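PDB 1LQT: NADPH-ferredoxin reductase FprA from Mycobacterium tuberculosis, which transfers electrons between NADPH and ferredoxin through a bound FAD and may supply them to cytochrome P450 systems. Local coordinates for residues C245-N248 against I249-L252; A304-T307 against G308-E312. One frame throughout, in Å; residues are numbered along the deposited sequence.

Interaction 1: residues C245-N248 against I249-L252; sequences CKQN and IKVL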
loop_
_atom_site.group_PDB
_atom_site.type_symbol
_atom_site.label_atom_id
_atom_site.label_comp_id
_atom_site.label_asym_id
_atom_site.label_seq_id
_atom_site.Cartn_x
_atom_site.Cartn_y
_atom_site.Cartn_z
ATOM N N CYS A 245 -20.232 -9.041 0.032
ATOM C CA CYS A 245 -20.134 -10.375 -0.543
ATOM C C CYS A 245 -21.341 -10.649 -1.452
ATOM O O CYS A 245 -21.195 -11.126 -2.569
ATOM C CB CYS A 245 -20.040 -11.395 0.567
ATOM S SG CYS A 245 -19.922 -13.092 -0.040
ATOM N N LYS A 246 -22.517 -10.311 -0.968
ATOM C CA LYS A 246 -23.708 -10.469 -1.784
ATOM C C LYS A 246 -23.571 -9.798 -3.143
ATOM O O LYS A 246 -23.865 -10.389 -4.196
ATOM C CB LYS A 246 -24.900 -9.875 -1.027
ATOM C CG LYS A 246 -26.203 -9.778 -1.822
ATOM C CD LYS A 246 -27.377 -9.285 -0.955
ATOM C CE LYS A 246 -28.688 -9.307 -1.748
ATOM N NZ LYS A 246 -29.055 -10.711 -2.136
ATOM N N GLN A 247 -23.115 -8.546 -3.119
ATOM C CA GLN A 247 -22.955 -7.791 -4.348
ATOM C C GLN A 247 -21.851 -8.386 -5.213
ATOM O O GLN A 247 -21.978 -8.465 -6.427
ATOM C CB GLN A 247 -22.726 -6.296 -4.076
ATOM C CG GLN A 247 -23.864 -5.628 -3.339
ATOM C CD GLN A 247 -25.181 -5.759 -4.062
ATOM O OE1 GLN A 247 -25.258 -5.534 -5.269
ATOM N NE2 GLN A 247 -26.231 -6.102 -3.321
ATOM N N ASN A 248 -20.758 -8.789 -4.590
ATOM C CA ASN A 248 -19.661 -9.387 -5.323
ATOM C C ASN A 248 -20.141 -10.615 -6.097
ATOM O O ASN A 248 -19.762 -10.795 -7.249
ATOM C CB ASN A 248 -18.556 -9.845 -4.389
ATOM C CG ASN A 248 -17.683 -8.747 -3.856
ATOM O OD1 ASN A 248 -17.799 -7.578 -4.221
ATOM N ND2 ASN A 248 -16.775 -9.146 -2.979
ATOM N N ILE A 249 -20.907 -11.484 -5.444
ATOM C CA ILE A 249 -21.297 -12.725 -6.094
ATOM C C ILE A 249 -22.223 -12.416 -7.270
ATOM O O ILE A 249 -22.138 -13.071 -8.300
ATOM C CB ILE A 249 -21.897 -13.712 -5.081
ATOM C CG1 ILE A 249 -20.857 -14.143 -4.048
ATOM C CG2 ILE A 249 -22.486 -14.944 -5.768
ATOM C CD1 ILE A 249 -19.523 -14.574 -4.578
ATOM N N LYS A 250 -23.079 -11.403 -7.149
ATOM C CA LYS A 250 -23.922 -11.018 -8.286
ATOM C C LYS A 250 -23.056 -10.633 -9.481
ATOM O O LYS A 250 -23.311 -11.006 -10.615
ATOM C CB LYS A 250 -24.842 -9.852 -7.901
ATOM C CG LYS A 250 -25.960 -10.209 -6.945
ATOM C CD LYS A 250 -26.726 -8.961 -6.473
ATOM C CE LYS A 250 -27.755 -9.270 -5.366
ATOM N NZ LYS A 250 -28.507 -8.025 -4.947
ATOM N N VAL A 251 -21.999 -9.880 -9.213
ATOM C CA VAL A 251 -21.090 -9.453 -10.267
ATOM C C VAL A 251 -20.345 -10.646 -10.880
ATOM O O VAL A 251 -20.243 -10.773 -12.095
ATOM C CB VAL A 251 -20.131 -8.394 -9.745
ATOM C CG1 VAL A 251 -19.054 -8.098 -10.758
ATOM C CG2 VAL A 251 -20.901 -7.122 -9.370
ATOM N N LEU A 252 -19.867 -11.549 -10.034
ATOM C CA LEU A 252 -19.167 -12.719 -10.533
ATOM C C LEU A 252 -20.085 -13.605 -11.384
ATOM O O LEU A 252 -19.656 -14.136 -12.386
ATOM C CB LEU A 252 -18.559 -13.533 -9.390
ATOM C CG LEU A 252 -17.475 -12.829 -8.577
ATOM C CD1 LEU A 252 -16.988 -13.792 -7.520
ATOM C CD2 LEU A 252 -16.303 -12.315 -9.410
#
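Lys250 runs back along helix 243-256 and crosses Lys246, one turn earlier, which projects outward from the helix. The closest approach brings a methylene against an ammonium group, Lys246 CE lying 3.5 Å from Lys250 NZ; Lys246 CE is next nearest to Lys250 CE, at 3.7 Å. In Lys250, CG beside the backbone N (chi1 -71°) directs the chain toward the N-terminal end of the helix, and its extension beyond CG carries the ammonium to Lys246, which is straight as far as CE and then kinks at its last torsion (chi4 64°). The two ammonium groups nevertheless stay close, with Lys246 NZ 3.9 Å from Lys250 NZ. Gln247 runs beside Lys250 in the same direction, its chain folded over at chi2.

Away from the lysines the side chains are buried. Cys245 SG rests 4.2 Å from Ile249 CG1, and the pair packs on Leu203 and on Ala238 of helix 235-241. Asn248 leaves its own helix: OD1 bonds to Thr209 OG1 at the start of helix 209-214 and ND2 to Phe207 O just before that helix.

Four successive i to i+4 backbone bonds hold the turn. Ile249 N meets Cys245 O at 2.9 Å, and Leu252 N reaches Asn248 O at the same length; Lys250 N to Lys246 O is longer, at 3.2 Å.

The helix is thus amphipathic here. Placing two like charges so near each other probably costs some electrostatic energy, which solvent at this partly open surface would reduce, while the buried side depends on apolar packing and one amide hydrogen-bonded at both its oxygen and its nitrogen.

Interaction 2: residues A304-T307 against G308-E312; sequences AKDT and GEREE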
loop_
_atom_site.group_PDB
_atom_site.type_symbol
_atom_site.label_atom_id
_atom_site.label_comp_id
_atom_site.label_asym_id
_atom_site.label_seq_id
_atom_site.Cartn_x
_atom_site.Cartn_y
_atom_site.Cartn_z
ATOM N N ALA A 304 -8.944 -23.278 3.662
ATOM C CA ALA A 304 -8.603 -24.132 2.541
ATOM C C ALA A 304 -7.831 -25.344 3.025
ATOM O O ALA A 304 -6.889 -25.215 3.792
ATOM C CB ALA A 304 -7.735 -23.357 1.558
ATOM N N LYS A 305 -8.199 -26.522 2.535
ATOM C CA LYS A 305 -7.483 -27.768 2.785
ATOM C C LYS A 305 -7.063 -28.374 1.448
ATOM O O LYS A 305 -7.887 -28.607 0.567
ATOM C CB LYS A 305 -8.350 -28.761 3.551
ATOM C CG LYS A 305 -7.719 -30.065 3.860
ATOM C CD LYS A 305 -8.629 -30.961 4.688
ATOM C CE LYS A 305 -7.968 -32.291 5.056
ATOM N NZ LYS A 305 -9.015 -33.278 5.463
ATOM N N ASP A 306 -5.783 -28.619 1.310
ATOM C CA ASP A 306 -5.228 -29.220 0.093
ATOM C C ASP A 306 -5.796 -30.609 -0.157
ATOM O O ASP A 306 -5.791 -31.455 0.732
ATOM C CB ASP A 306 -3.720 -29.287 0.278
ATOM C CG ASP A 306 -2.977 -29.899 -0.874
ATOM O OD1 ASP A 306 -3.444 -29.775 -2.036
ATOM O OD2 ASP A 306 -1.892 -30.473 -0.657
ATOM N N THR A 307 -6.257 -30.842 -1.380
ATOM C CA THR A 307 -6.677 -32.185 -1.803
ATOM C C THR A 307 -5.528 -33.091 -2.179
ATOM O O THR A 307 -5.718 -34.303 -2.279
ATOM C CB THR A 307 -7.533 -32.140 -3.064
ATOM O OG1 THR A 307 -6.782 -31.576 -4.155
ATOM C CG2 THR A 307 -8.783 -31.349 -2.857
ATOM N N GLY A 308 -4.357 -32.511 -2.425
ATOM C CA GLY A 308 -3.214 -33.243 -2.940
ATOM C C GLY A 308 -3.104 -33.334 -4.444
ATOM O O GLY A 308 -2.099 -33.794 -4.989
ATOM N N GLU A 309 -4.143 -32.929 -5.135
ATOM C CA GLU A 309 -4.119 -32.918 -6.587
ATOM C C GLU A 309 -3.165 -31.851 -7.093
ATOM O O GLU A 309 -3.077 -30.763 -6.518
ATOM C CB GLU A 309 -5.502 -32.613 -7.096
ATOM C CG GLU A 309 -6.525 -33.676 -6.764
ATOM C CD GLU A 309 -7.952 -33.226 -7.019
ATOM O OE1 GLU A 309 -8.157 -32.216 -7.739
ATOM O OE2 GLU A 309 -8.885 -33.871 -6.463
ATOM N N ARG A 310 -2.497 -32.157 -8.206
ATOM C CA ARG A 310 -1.502 -31.235 -8.791
ATOM C C ARG A 310 -1.735 -31.059 -10.280
ATOM O O ARG A 310 -1.961 -32.043 -10.973
ATOM C CB ARG A 310 -0.091 -31.737 -8.503
ATOM C CG ARG A 310 0.186 -31.910 -7.018
ATOM C CD ARG A 310 0.332 -30.563 -6.328
ATOM N NE ARG A 310 0.612 -30.701 -4.899
ATOM C CZ ARG A 310 -0.286 -30.558 -3.930
ATOM N NH1 ARG A 310 -1.551 -30.297 -4.191
ATOM N NH2 ARG A 310 0.092 -30.651 -2.660
ATOM N N GLU A 311 -1.640 -29.810 -10.728
ATOM C CA GLU A 311 -1.828 -29.396 -12.126
ATOM C C GLU A 311 -0.643 -28.459 -12.410
ATOM O O GLU A 311 -0.270 -27.684 -11.555
ATOM C CB GLU A 311 -3.151 -28.555 -12.187
ATOM C CG GLU A 311 -3.529 -27.798 -13.435
ATOM C CD GLU A 311 -4.644 -26.781 -13.186
ATOM O OE1 GLU A 311 -4.814 -25.860 -14.032
ATOM O OE2 GLU A 311 -5.352 -26.869 -12.152
ATOM N N GLU A 312 -0.071 -28.516 -13.602
ATOM C CA GLU A 312 0.962 -27.553 -14.000
ATOM C C GLU A 312 0.404 -26.693 -15.137
ATOM O O GLU A 312 -0.315 -27.183 -16.020
ATOM C CB GLU A 312 2.286 -28.241 -14.401
ATOM C CG GLU A 312 2.853 -29.135 -13.296
ATOM C CD GLU A 312 4.333 -29.461 -13.422
ATOM O OE1 GLU A 312 4.952 -29.053 -14.416
ATOM O OE2 GLU A 312 4.873 -30.095 -12.469
#
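With CG trans to the backbone N (chi1 179°), Asp306 extends its carboxylate alongside the turn that follows, and Arg310, bent at chi2 (-73°), brings its guanidinium back to meet it. The two side chains cross at about a right angle, yet their flat groups are nearly coplanar, and the salt bridge is end-on: Arg310 NH1 donates to Asp306 OD1 at 2.9 Å and Arg310 NH2 to Asp306 OD2 at 2.8 Å, both bonds almost straight. NH1 uses the syn lone pair of OD1. That oxygen has a second donor, Gly308 N at 2.9 Å, which approaches from above the carboxylate plane and so leaves the syn position to the arginine. Arg310 NH1 also bonds to Glu309 O, 2.8 Å away, which further fixes the guanidinium.

Between these residues the chain kinks. Gly308 adopts a positive phi (89°), a conformation readily open to glycine, and Glu309 N donates to Thr307 OG1 at 3.1 Å.

The kink resembles a bulge in strand 302-314, an outermost strand of the three-stranded antiparallel sheet. Strand 286-296 pairs with it as a hairpin on both sides of the irregularity, through Lys305 with Glu293 and Thr307 with Arg291 before it and Glu311 with Leu289 after it. Arg291 also bonds through its carbonyl to Thr307 OG1, and its guanidinium forms a salt bridge with Glu309.

Overall arrangement
Interactions 1 and 2 are separate local contacts, their nearest atoms about 15 Å apart, and they share no helix or strand. Interaction 1 is largely buried, within a helix packed against helices 209-214 and 235-241; interaction 2 lies on the surface, in a strand of the antiparallel sheet. Their chemistry differs accordingly. Regular main-chain bonding carries the helix, and its charged side chains are alike, whereas the strand pairs opposite charges and uses side-chain acceptors to hold an irregular backbone. Both lie on the side of the molecule that binds the NADP derivative, the side chain of Asn248 about 10 Å and that of Asp306 about 11 Å from the ligand.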